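Local coordinates for protein 4-dehydrase (Streptomyces venezuelae, PDB 2PO3) that takes part in desosamine biosynthesis, probably as a pyridoxal phosphate-dependent aminotransferase that acts on a TDP-linked sugar, at residues D287-R290 with N295-Y298; E58-G63 with M251-L256; P121-L126 with D289-N294; G333-E338 with A346-T351. One frame throughout, in Å; residues are numbered along the deposited sequence.

Contact 1 (D287-R290 with N295-Y298)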
loop_
_atom_site.group_PDB
_atom_site.type_symbol
_atom_site.label_atom_id
_atom_site.label_comp_id
_atom_site.label_asym_id
_atom_site.label_seq_id
_atom_site.Cartn_x
_atom_site.Cartn_y
_atom_site.Cartn_z
ATOM N N ASP A 287 -31.828 7.326 8.675
ATOM C CA ASP A 287 -32.575 6.812 7.528
ATOM C C ASP A 287 -31.813 6.935 6.214
ATOM O O ASP A 287 -32.118 7.798 5.387
ATOM C CB ASP A 287 -33.918 7.582 7.392
ATOM C CG ASP A 287 -35.121 6.784 6.923
ATOM O OD1 ASP A 287 -35.100 5.580 6.697
ATOM O OD2 ASP A 287 -36.214 7.527 6.821
ATOM N N HIS A 288 -30.821 6.065 6.021
ATOM C CA HIS A 288 -30.000 6.104 4.805
ATOM C C HIS A 288 -30.811 6.008 3.530
ATOM O O HIS A 288 -30.458 6.599 2.518
ATOM C CB HIS A 288 -28.940 4.993 4.801
ATOM C CG HIS A 288 -27.962 5.018 5.950
ATOM N ND1 HIS A 288 -27.571 6.209 6.572
ATOM C CD2 HIS A 288 -27.284 3.983 6.557
ATOM C CE1 HIS A 288 -26.687 5.887 7.526
ATOM N NE2 HIS A 288 -26.495 4.550 7.549
ATOM N N ASP A 289 -31.895 5.228 3.609
ATOM C CA ASP A 289 -32.790 4.972 2.492
ATOM C C ASP A 289 -33.352 6.227 1.827
ATOM O O ASP A 289 -33.580 6.287 0.608
ATOM C CB ASP A 289 -33.881 3.962 2.902
ATOM C CG ASP A 289 -33.323 2.590 3.190
ATOM O OD1 ASP A 289 -32.198 2.231 2.885
ATOM O OD2 ASP A 289 -34.156 1.829 3.850
ATOM N N ARG A 290 -33.592 7.242 2.641
ATOM C CA ARG A 290 -34.117 8.466 2.110
ATOM C C ARG A 290 -33.262 9.026 1.003
ATOM O O ARG A 290 -33.787 9.730 0.152
ATOM C CB ARG A 290 -34.176 9.509 3.204
ATOM C CG ARG A 290 -35.145 10.627 2.876
ATOM C CD ARG A 290 -35.368 11.537 4.070
ATOM N NE ARG A 290 -34.771 12.873 3.938
ATOM C CZ ARG A 290 -34.156 13.581 4.909
ATOM N NH1 ARG A 290 -33.996 13.132 6.162
ATOM N NH2 ARG A 290 -33.677 14.790 4.604
ATOM N N ASN A 295 -26.074 0.329 1.099
ATOM C CA ASN A 295 -25.646 -1.036 1.389
ATOM C C ASN A 295 -25.894 -1.427 2.841
ATOM O O ASN A 295 -25.772 -2.605 3.205
ATOM C CB ASN A 295 -24.171 -1.310 1.041
ATOM C CG ASN A 295 -23.247 -0.320 1.745
ATOM O OD1 ASN A 295 -23.443 0.060 2.926
ATOM N ND2 ASN A 295 -22.301 0.194 0.975
ATOM N N HIS A 296 -26.214 -0.432 3.676
ATOM C CA HIS A 296 -26.464 -0.689 5.096
ATOM C C HIS A 296 -25.312 -1.275 5.902
ATOM O O HIS A 296 -25.504 -1.924 6.960
ATOM C CB HIS A 296 -27.796 -1.382 5.422
ATOM C CG HIS A 296 -28.939 -0.477 5.123
ATOM N ND1 HIS A 296 -29.221 0.598 5.933
ATOM C CD2 HIS A 296 -29.829 -0.489 4.094
ATOM C CE1 HIS A 296 -30.266 1.231 5.396
ATOM N NE2 HIS A 296 -30.657 0.608 4.285
ATOM N N GLN A 297 -24.105 -1.019 5.400
ATOM C CA GLN A 297 -22.877 -1.477 6.053
ATOM C C GLN A 297 -22.615 -0.726 7.388
ATOM O O GLN A 297 -21.825 -1.152 8.252
ATOM C CB GLN A 297 -21.664 -1.444 5.070
ATOM C CG GLN A 297 -20.722 -0.233 5.231
ATOM C CD GLN A 297 -19.617 -0.138 4.174
ATOM O OE1 GLN A 297 -18.658 -0.914 4.149
ATOM N NE2 GLN A 297 -19.727 0.837 3.281
ATOM N N TYR A 298 -23.318 0.405 7.525
ATOM C CA TYR A 298 -23.256 1.301 8.667
ATOM C C TYR A 298 -24.587 1.516 9.378
ATOM O O TYR A 298 -25.478 2.083 8.775
ATOM C CB TYR A 298 -22.829 2.703 8.159
ATOM C CG TYR A 298 -21.349 2.776 7.897
ATOM C CD1 TYR A 298 -20.825 2.991 6.620
ATOM C CD2 TYR A 298 -20.458 2.591 8.953
ATOM C CE1 TYR A 298 -19.445 3.040 6.403
ATOM C CE2 TYR A 298 -19.077 2.631 8.750
ATOM C CZ TYR A 298 -18.564 2.860 7.473
ATOM O OH TYR A 298 -17.202 2.873 7.300
#

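Contact 2 (E58-G63 with M251-L256)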
loop_
_atom_site.group_PDB
_atom_site.type_symbol
_atom_site.label_atom_id
_atom_site.label_comp_id
_atom_site.label_asym_id
_atom_site.label_seq_id
_atom_site.Cartn_x
_atom_site.Cartn_y
_atom_site.Cartn_z
ATOM N N GLU A 58 -11.141 -6.203 -10.823
ATOM C CA GLU A 58 -11.284 -4.893 -11.435
ATOM C C GLU A 58 -12.535 -4.807 -12.267
ATOM O O GLU A 58 -13.219 -3.772 -12.336
ATOM C CB GLU A 58 -10.039 -4.517 -12.276
ATOM C CG GLU A 58 -8.824 -4.175 -11.404
ATOM C CD GLU A 58 -7.622 -4.001 -12.258
ATOM O OE1 GLU A 58 -7.527 -4.527 -13.337
ATOM O OE2 GLU A 58 -6.706 -3.233 -11.746
ATOM N N GLU A 59 -12.809 -5.930 -12.921
ATOM C CA GLU A 59 -13.956 -6.038 -13.803
ATOM C C GLU A 59 -15.290 -5.951 -13.068
ATOM O O GLU A 59 -16.177 -5.155 -13.411
ATOM C CB GLU A 59 -13.837 -7.313 -14.651
ATOM C CG GLU A 59 -14.936 -7.392 -15.723
ATOM C CD GLU A 59 -15.020 -8.767 -16.299
ATOM O OE1 GLU A 59 -14.708 -9.008 -17.456
ATOM O OE2 GLU A 59 -15.386 -9.676 -15.413
ATOM N N ARG A 60 -15.403 -6.809 -12.053
ATOM C CA ARG A 60 -16.582 -6.825 -11.253
ATOM C C ARG A 60 -16.710 -5.456 -10.601
ATOM O O ARG A 60 -17.753 -4.797 -10.661
ATOM C CB ARG A 60 -16.541 -7.971 -10.253
ATOM C CG ARG A 60 -16.270 -9.310 -10.919
ATOM C CD ARG A 60 -16.301 -10.429 -9.896
ATOM N NE ARG A 60 -17.557 -10.485 -9.141
ATOM C CZ ARG A 60 -17.766 -11.364 -8.146
ATOM N NH1 ARG A 60 -16.855 -12.290 -7.831
ATOM N NH2 ARG A 60 -18.934 -11.370 -7.507
ATOM N N VAL A 61 -15.626 -4.995 -10.002
ATOM C CA VAL A 61 -15.676 -3.686 -9.367
ATOM C C VAL A 61 -16.211 -2.595 -10.267
ATOM O O VAL A 61 -17.106 -1.855 -9.859
ATOM C CB VAL A 61 -14.368 -3.286 -8.672
ATOM C CG1 VAL A 61 -14.452 -1.814 -8.270
ATOM C CG2 VAL A 61 -14.099 -4.211 -7.470
ATOM N N ALA A 62 -15.674 -2.497 -11.496
ATOM C CA ALA A 62 -16.136 -1.469 -12.423
ATOM C C ALA A 62 -17.613 -1.630 -12.803
ATOM O O ALA A 62 -18.366 -0.666 -12.951
ATOM C CB ALA A 62 -15.220 -1.268 -13.632
ATOM N N GLY A 63 -18.026 -2.878 -12.949
ATOM C CA GLY A 63 -19.402 -3.102 -13.306
ATOM C C GLY A 63 -20.308 -2.498 -12.268
ATOM O O GLY A 63 -21.255 -1.787 -12.609
ATOM N N MET A 251 -9.216 -12.843 -2.021
ATOM C CA MET A 251 -10.121 -12.560 -0.921
ATOM C C MET A 251 -11.226 -11.627 -1.447
ATOM O O MET A 251 -12.436 -11.818 -1.233
ATOM C CB MET A 251 -9.366 -11.898 0.236
ATOM C CG MET A 251 -10.322 -11.518 1.358
ATOM S SD MET A 251 -11.175 -12.970 2.015
ATOM C CE MET A 251 -11.824 -12.306 3.564
ATOM N N GLY A 252 -10.804 -10.598 -2.189
ATOM C CA GLY A 252 -11.725 -9.622 -2.783
ATOM C C GLY A 252 -12.903 -10.207 -3.584
ATOM O O GLY A 252 -14.062 -9.797 -3.413
ATOM N N LEU A 253 -12.615 -11.161 -4.474
ATOM C CA LEU A 253 -13.626 -11.810 -5.316
ATOM C C LEU A 253 -14.598 -12.691 -4.552
ATOM O O LEU A 253 -15.754 -12.764 -4.906
ATOM C CB LEU A 253 -12.954 -12.717 -6.368
ATOM C CG LEU A 253 -12.166 -11.894 -7.354
ATOM C CD1 LEU A 253 -11.107 -12.749 -8.051
ATOM C CD2 LEU A 253 -13.137 -11.242 -8.334
ATOM N N THR A 254 -14.082 -13.362 -3.526
ATOM C CA THR A 254 -14.825 -14.266 -2.668
ATOM C C THR A 254 -15.756 -13.477 -1.772
ATOM O O THR A 254 -16.787 -13.966 -1.298
ATOM C CB THR A 254 -13.837 -15.083 -1.809
ATOM O OG1 THR A 254 -12.833 -15.687 -2.604
ATOM C CG2 THR A 254 -14.544 -16.097 -0.926
ATOM N N SER A 255 -15.354 -12.237 -1.554
ATOM C CA SER A 255 -16.122 -11.352 -0.714
ATOM C C SER A 255 -17.241 -10.725 -1.533
ATOM O O SER A 255 -18.380 -10.525 -1.085
ATOM C CB SER A 255 -15.183 -10.340 -0.078
ATOM O OG SER A 255 -15.885 -9.460 0.771
ATOM N N LEU A 256 -16.918 -10.430 -2.773
ATOM C CA LEU A 256 -17.897 -9.866 -3.674
ATOM C C LEU A 256 -18.995 -10.907 -3.853
ATOM O O LEU A 256 -20.147 -10.600 -4.059
ATOM C CB LEU A 256 -17.294 -9.641 -5.073
ATOM C CG LEU A 256 -16.528 -8.346 -5.299
ATOM C CD1 LEU A 256 -15.987 -8.421 -6.726
ATOM C CD2 LEU A 256 -17.452 -7.133 -5.135
#

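Contact 3 (P121-L126 with D289-N294)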
loop_
_atom_site.group_PDB
_atom_site.type_symbol
_atom_site.label_atom_id
_atom_site.label_comp_id
_atom_site.label_asym_id
_atom_site.label_seq_id
_atom_site.Cartn_x
_atom_site.Cartn_y
_atom_site.Cartn_z
ATOM N N PRO A 121 -27.137 19.708 6.564
ATOM C CA PRO A 121 -27.603 19.006 7.734
ATOM C C PRO A 121 -28.634 17.890 7.441
ATOM O O PRO A 121 -28.822 16.930 8.191
ATOM C CB PRO A 121 -28.192 20.091 8.646
ATOM C CG PRO A 121 -28.446 21.327 7.771
ATOM C CD PRO A 121 -27.561 21.142 6.547
ATOM N N ASP A 122 -29.344 17.998 6.337
ATOM C CA ASP A 122 -30.360 17.015 6.006
ATOM C C ASP A 122 -29.843 15.766 5.364
ATOM O O ASP A 122 -30.562 14.773 5.253
ATOM C CB ASP A 122 -31.499 17.616 5.152
ATOM C CG ASP A 122 -32.285 18.721 5.831
ATOM O OD1 ASP A 122 -32.409 18.811 7.046
ATOM O OD2 ASP A 122 -32.815 19.581 4.990
ATOM N N THR A 123 -28.596 15.820 4.941
ATOM C CA THR A 123 -28.027 14.669 4.282
ATOM C C THR A 123 -26.767 14.150 4.952
ATOM O O THR A 123 -26.516 12.945 5.024
ATOM C CB THR A 123 -27.745 14.968 2.799
ATOM O OG1 THR A 123 -26.629 15.847 2.696
ATOM C CG2 THR A 123 -28.965 15.672 2.208
ATOM N N GLY A 124 -25.964 15.072 5.433
ATOM C CA GLY A 124 -24.727 14.707 6.076
ATOM C C GLY A 124 -23.579 14.815 5.105
ATOM O O GLY A 124 -22.423 14.598 5.514
ATOM N N ASN A 125 -23.935 15.139 3.842
ATOM C CA ASN A 125 -23.005 15.290 2.716
ATOM C C ASN A 125 -22.608 16.736 2.419
ATOM O O ASN A 125 -23.317 17.684 2.768
ATOM C CB ASN A 125 -23.549 14.615 1.438
ATOM C CG ASN A 125 -23.498 13.111 1.564
ATOM O OD1 ASN A 125 -22.591 12.626 2.242
ATOM N ND2 ASN A 125 -24.435 12.369 0.956
ATOM N N LEU A 126 -21.454 16.897 1.752
ATOM C CA LEU A 126 -20.935 18.205 1.375
ATOM C C LEU A 126 -21.992 19.075 0.685
ATOM O O LEU A 126 -22.580 18.675 -0.325
ATOM C CB LEU A 126 -19.758 18.007 0.402
ATOM C CG LEU A 126 -19.030 19.290 0.028
ATOM C CD1 LEU A 126 -18.327 19.882 1.248
ATOM C CD2 LEU A 126 -17.992 18.930 -1.024
ATOM N N ASP A 289 -31.895 5.228 3.609
ATOM C CA ASP A 289 -32.790 4.972 2.492
ATOM C C ASP A 289 -33.352 6.227 1.827
ATOM O O ASP A 289 -33.580 6.287 0.608
ATOM C CB ASP A 289 -33.881 3.962 2.902
ATOM C CG ASP A 289 -33.323 2.590 3.190
ATOM O OD1 ASP A 289 -32.198 2.231 2.885
ATOM O OD2 ASP A 289 -34.156 1.829 3.850
ATOM N N ARG A 290 -33.592 7.242 2.641
ATOM C CA ARG A 290 -34.117 8.466 2.110
ATOM C C ARG A 290 -33.262 9.026 1.003
ATOM O O ARG A 290 -33.787 9.730 0.152
ATOM C CB ARG A 290 -34.176 9.509 3.204
ATOM C CG ARG A 290 -35.145 10.627 2.876
ATOM C CD ARG A 290 -35.368 11.537 4.070
ATOM N NE ARG A 290 -34.771 12.873 3.938
ATOM C CZ ARG A 290 -34.156 13.581 4.909
ATOM N NH1 ARG A 290 -33.996 13.132 6.162
ATOM N NH2 ARG A 290 -33.677 14.790 4.604
ATOM N N HIS A 291 -31.940 8.718 1.034
ATOM C CA HIS A 291 -30.916 9.222 0.072
ATOM C C HIS A 291 -30.568 8.384 -1.141
ATOM O O HIS A 291 -29.683 8.758 -1.921
ATOM C CB HIS A 291 -29.633 9.704 0.809
ATOM C CG HIS A 291 -30.061 10.411 2.070
ATOM N ND1 HIS A 291 -30.402 11.763 2.059
ATOM C CD2 HIS A 291 -30.238 9.942 3.343
ATOM C CE1 HIS A 291 -30.749 12.089 3.303
ATOM N NE2 HIS A 291 -30.664 11.021 4.090
ATOM N N GLY A 292 -31.269 7.269 -1.297
ATOM C CA GLY A 292 -31.003 6.401 -2.419
ATOM C C GLY A 292 -30.643 5.067 -1.827
ATOM O O GLY A 292 -30.494 4.939 -0.610
ATOM N N LEU A 293 -30.525 4.087 -2.706
ATOM C CA LEU A 293 -30.190 2.737 -2.334
ATOM C C LEU A 293 -28.879 2.678 -1.566
ATOM O O LEU A 293 -27.856 3.135 -2.065
ATOM C CB LEU A 293 -30.189 1.910 -3.619
ATOM C CG LEU A 293 -29.361 0.658 -3.569
ATOM C CD1 LEU A 293 -30.212 -0.510 -3.090
ATOM C CD2 LEU A 293 -28.848 0.414 -4.983
ATOM N N ASN A 294 -28.943 2.134 -0.341
ATOM C CA ASN A 294 -27.795 2.020 0.554
ATOM C C ASN A 294 -27.378 0.579 0.862
ATOM O O ASN A 294 -28.207 -0.334 0.884
ATOM C CB ASN A 294 -28.063 2.890 1.802
ATOM C CG ASN A 294 -26.796 3.202 2.584
ATOM O OD1 ASN A 294 -26.352 2.401 3.435
ATOM N ND2 ASN A 294 -26.232 4.382 2.327
HETATM O O HOH W 1 -31.646 11.910 6.824
#

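Contact 4 (G333-E338 with A346-T351)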
loop_
_atom_site.group_PDB
_atom_site.type_symbol
_atom_site.label_atom_id
_atom_site.label_comp_id
_atom_site.label_asym_id
_atom_site.label_seq_id
_atom_site.Cartn_x
_atom_site.Cartn_y
_atom_site.Cartn_z
ATOM N N GLY A 333 -14.912 16.240 13.383
ATOM C CA GLY A 333 -14.724 16.548 11.966
ATOM C C GLY A 333 -13.205 16.584 11.773
ATOM O O GLY A 333 -12.459 16.766 12.733
ATOM N N CYS A 334 -12.718 16.377 10.560
ATOM C CA CYS A 334 -11.289 16.372 10.314
ATOM C C CYS A 334 -10.653 17.702 10.609
ATOM O O CYS A 334 -9.452 17.761 10.894
ATOM C CB CYS A 334 -11.024 16.016 8.842
ATOM S SG CYS A 334 -11.521 14.312 8.545
ATOM N N HIS A 335 -11.467 18.764 10.518
ATOM C CA HIS A 335 -10.933 20.100 10.753
ATOM C C HIS A 335 -10.426 20.277 12.162
ATOM O O HIS A 335 -9.813 21.273 12.512
ATOM C CB HIS A 335 -11.922 21.200 10.397
ATOM C CG HIS A 335 -13.069 21.290 11.344
ATOM N ND1 HIS A 335 -14.097 20.351 11.357
ATOM C CD2 HIS A 335 -13.348 22.211 12.299
ATOM C CE1 HIS A 335 -14.965 20.722 12.290
ATOM N NE2 HIS A 335 -14.548 21.836 12.880
ATOM N N GLU A 336 -10.698 19.288 12.978
ATOM C CA GLU A 336 -10.274 19.301 14.363
ATOM C C GLU A 336 -9.175 18.297 14.619
ATOM O O GLU A 336 -8.795 18.083 15.766
ATOM C CB GLU A 336 -11.435 18.996 15.319
ATOM C CG GLU A 336 -12.533 20.072 15.236
ATOM C CD GLU A 336 -13.343 20.178 16.493
ATOM O OE1 GLU A 336 -12.850 20.255 17.610
ATOM O OE2 GLU A 336 -14.626 20.071 16.270
ATOM N N LEU A 337 -8.653 17.684 13.554
ATOM C CA LEU A 337 -7.602 16.704 13.759
ATOM C C LEU A 337 -6.288 17.288 13.275
ATOM O O LEU A 337 -6.339 18.185 12.448
ATOM C CB LEU A 337 -7.879 15.462 12.877
ATOM C CG LEU A 337 -9.108 14.601 13.223
ATOM C CD1 LEU A 337 -9.211 13.466 12.195
ATOM C CD2 LEU A 337 -8.917 13.985 14.608
ATOM N N GLU A 338 -5.136 16.776 13.769
ATOM C CA GLU A 338 -3.841 17.269 13.293
ATOM C C GLU A 338 -3.580 16.730 11.904
ATOM O O GLU A 338 -3.962 15.623 11.578
ATOM C CB GLU A 338 -2.665 16.926 14.204
ATOM C CG GLU A 338 -2.932 17.414 15.638
ATOM C CD GLU A 338 -2.659 18.889 15.770
ATOM O OE1 GLU A 338 -2.109 19.578 14.906
ATOM O OE2 GLU A 338 -3.112 19.354 16.899
ATOM N N ALA A 346 -13.389 27.674 7.366
ATOM C CA ALA A 346 -14.697 28.257 7.085
ATOM C C ALA A 346 -15.626 27.804 8.243
ATOM O O ALA A 346 -15.249 26.903 9.008
ATOM C CB ALA A 346 -15.218 27.677 5.753
ATOM N N PRO A 347 -16.828 28.384 8.437
ATOM C CA PRO A 347 -17.691 27.921 9.537
ATOM C C PRO A 347 -18.244 26.522 9.208
ATOM O O PRO A 347 -18.628 26.246 8.060
ATOM C CB PRO A 347 -18.860 28.899 9.612
ATOM C CG PRO A 347 -18.933 29.544 8.233
ATOM C CD PRO A 347 -17.548 29.397 7.605
ATOM N N LEU A 348 -18.275 25.632 10.224
ATOM C CA LEU A 348 -18.741 24.231 10.092
ATOM C C LEU A 348 -19.674 23.810 11.227
ATOM O O LEU A 348 -19.409 22.826 11.909
ATOM C CB LEU A 348 -17.501 23.277 10.019
ATOM C CG LEU A 348 -16.570 23.644 8.841
ATOM C CD1 LEU A 348 -15.178 23.012 8.980
ATOM C CD2 LEU A 348 -17.135 23.302 7.448
ATOM N N PRO A 349 -20.754 24.588 11.450
ATOM C CA PRO A 349 -21.656 24.285 12.546
ATOM C C PRO A 349 -22.464 22.997 12.397
ATOM O O PRO A 349 -22.786 22.331 13.394
ATOM C CB PRO A 349 -22.603 25.505 12.615
ATOM C CG PRO A 349 -22.643 26.079 11.208
ATOM C CD PRO A 349 -21.273 25.740 10.633
ATOM N N HIS A 350 -22.815 22.663 11.143
ATOM C CA HIS A 350 -23.588 21.453 10.877
ATOM C C HIS A 350 -22.731 20.214 11.125
ATOM O O HIS A 350 -23.180 19.257 11.738
ATOM C CB HIS A 350 -24.194 21.489 9.457
ATOM C CG HIS A 350 -25.137 22.649 9.342
ATOM N ND1 HIS A 350 -26.238 22.763 10.195
ATOM C CD2 HIS A 350 -25.122 23.727 8.505
ATOM C CE1 HIS A 350 -26.872 23.875 9.850
ATOM N NE2 HIS A 350 -26.234 24.473 8.845
ATOM N N THR A 351 -21.490 20.283 10.669
ATOM C CA THR A 351 -20.532 19.245 10.847
ATOM C C THR A 351 -20.306 19.058 12.333
ATOM O O THR A 351 -20.359 17.972 12.903
ATOM C CB THR A 351 -19.214 19.706 10.220
ATOM O OG1 THR A 351 -19.391 19.706 8.814
ATOM C CG2 THR A 351 -18.029 18.825 10.655
#

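Contact 1 (D287-R290 with N295-Y298)
The imidazole of His288 barely overlaps that of His296: the two planes lie at 29°, but the rings are slid so far that their centroids are 5.8 Å apart. Each ring is fixed instead by a bond at its rim. His288 NE2 donates to Tyr298 O at 2.9 Å, with the oxygen within 6° of the ring plane. Its ND1 is hydrogen-bonded by Arg150 NE, which suggests a neutral ring protonated on NE2. His296 NE2 donates to Asp289 OD1 over 2.6 Å, reaching that oxygen on its syn side but tilted out of the carboxylate plane, to which the ring stands nearly perpendicular. His296 CG sits anti to its carbonyl carbon (chi1 -68°), which swings the ring back towards 287-290. A leucine in place of His296 would probably leave Asp289 OD1 without its donor and the carboxylate freer to turn. Asn295 OD1 accepts from Gln297 N at 2.8 Å, an Asx turn that shapes the bend leading to Tyr298, whose side chain touches the bound sugar-cofactor adduct. This buried pairing links the end of strand 283-285 to the start of strand 299-303, and His296 packs against Asn266 and Arg267 of helix 246-276.

Contact 2 (E58-G63 with M251-L256)
Arg60 NH1 is held by two acceptors from one helix: a salt bridge to Asp257 OD1, its stronger partner, and a weak hydrogen bond to Leu253 O at 3.2 Å. The weakness of the second shows in its N-H...O angle of 120°. The rest of the contact is van der Waals packing on the same arginine. Leu256 comes from the opposite direction, and its CB lies over one face of the guanidinium, 3.4 Å from NH2 and displaced towards the rim of the group. Lower down, Leu256 CD1 packs 3.6 Å from Arg60 CB and 3.5 Å from NE, following the aliphatic shaft up to the charged head. Leu253 CD2 meets Arg60 CD at 3.6 Å. The arginine is extended at chi2 and bends at chi3 (56°), the kink that lays its flat end across Leu256 and brings NH1 to the carbonyl of Leu253. Leu253 and Leu256, three residues apart on one helix, thus receive one long side chain from the other. The contact joins helix 52-65 to the long helix 246-276; Leu253 also touches Arg37 of helix 31-44, while Val61 rests on Ala209 and Val211 of strand 208-212.

Contact 3 (P121-L126 with D289-N294)
His291 and Thr123 form the closer-packed part of this contact, and Arg290 with a water forms its looser rim. CE1 of His291 enters between backbone and side chain of the opposing loop, 3.3 Å from Asp122 O near the ring plane, 3.9 Å from Thr123 CA and 4.1 Å from Thr123 CG2. Thr123 OG1 occupies the crowded position between backbone N and carbonyl carbon (chi1 72°), where it accepts from Asn125 N at 3.0 Å and 160°, an ST turn; CG2 is left to face the imidazole. A glycine at Thr123 would probably leave Asn125 N without this acceptor and open a gap beside His291 CE1. Towards solvent, Arg290 NH2 comes within 3.2 Å of Asp122 O, and His291 CE1 sits 4.0 Å above the plane of the Arg290 guanidinium, over its centre. Water 1 is hydrogen-bonded to His291 NE2 at 3.0 Å and only weakly to Asp122 O. Arg290 also touches a crystal neighbour, so its pose may owe something to the lattice. The contact sets the loop between strand 113-117 and helix 128-131 against the one between strands 283-285 and 299-303, with Arg150 bonding Thr123 O and packing on His291.

Contact 4 (G333-E338 with A346-T351)
This is a buried apolar contact inside the region that leads from strand 324-325 to helix 349-355, with no hydrogen bond between its two segments. At its centre is a CH-pi interaction: Leu348 CD1 stands over one face of the His335 imidazole, 3.7 Å from the ring centroid and 14° off the ring normal. The two side chains come from opposite directions, and CD1 settles over the face, somewhat towards the rim, coming nearest at His335 CG (3.6 Å). On the other face Glu336 CG lies 3.6 Å above the plane, and the imidazole is sandwiched. Its nitrogens are tied elsewhere, ND1 to Ser97 OG and NE2 to Glu352 OE1, which fixes the rotation of the ring. His335, Leu348 and Cys334 all touch Phe116 of strand 113-117, one of the two edge strands of the mixed seven-stranded sheet in this chain, whose order and single antiparallel strand match the large domain of fold type I pyridoxal phosphate enzymes. Leu348 is the N-cap residue of helix 349-355, one turn before Thr351. There CG2 lies anti to the backbone N (chi1 of OG1 -71°), so that the methyl meets His335 CE1 at 4.0 Å while OG1 bonds Asp118 OD1. The same methyl is 4.2 Å from Gly333 CA, where the two backbones come close.

From the N terminus, helix 52-65 opens contact 2 and the loop at 121-126 opens contact 3; contact 2 then closes on helix 246-276 before contact 3 closes at 289-294, so the two long loops cross. Contact 1 is a short closure with four residues between its segments, and the second segment of contact 3 overlaps it, sharing Asp289 and Arg290; the two also touch where His288 CB packs 3.6 Å from Asn294 CG. Contact 4 follows in series as another short loop and meets contact 3 through Pro121 and His350. Contacts 1, 3 and 4 thus form a connected chain of loops, whereas contact 2 joins two helices across the chain's centre from contact 4.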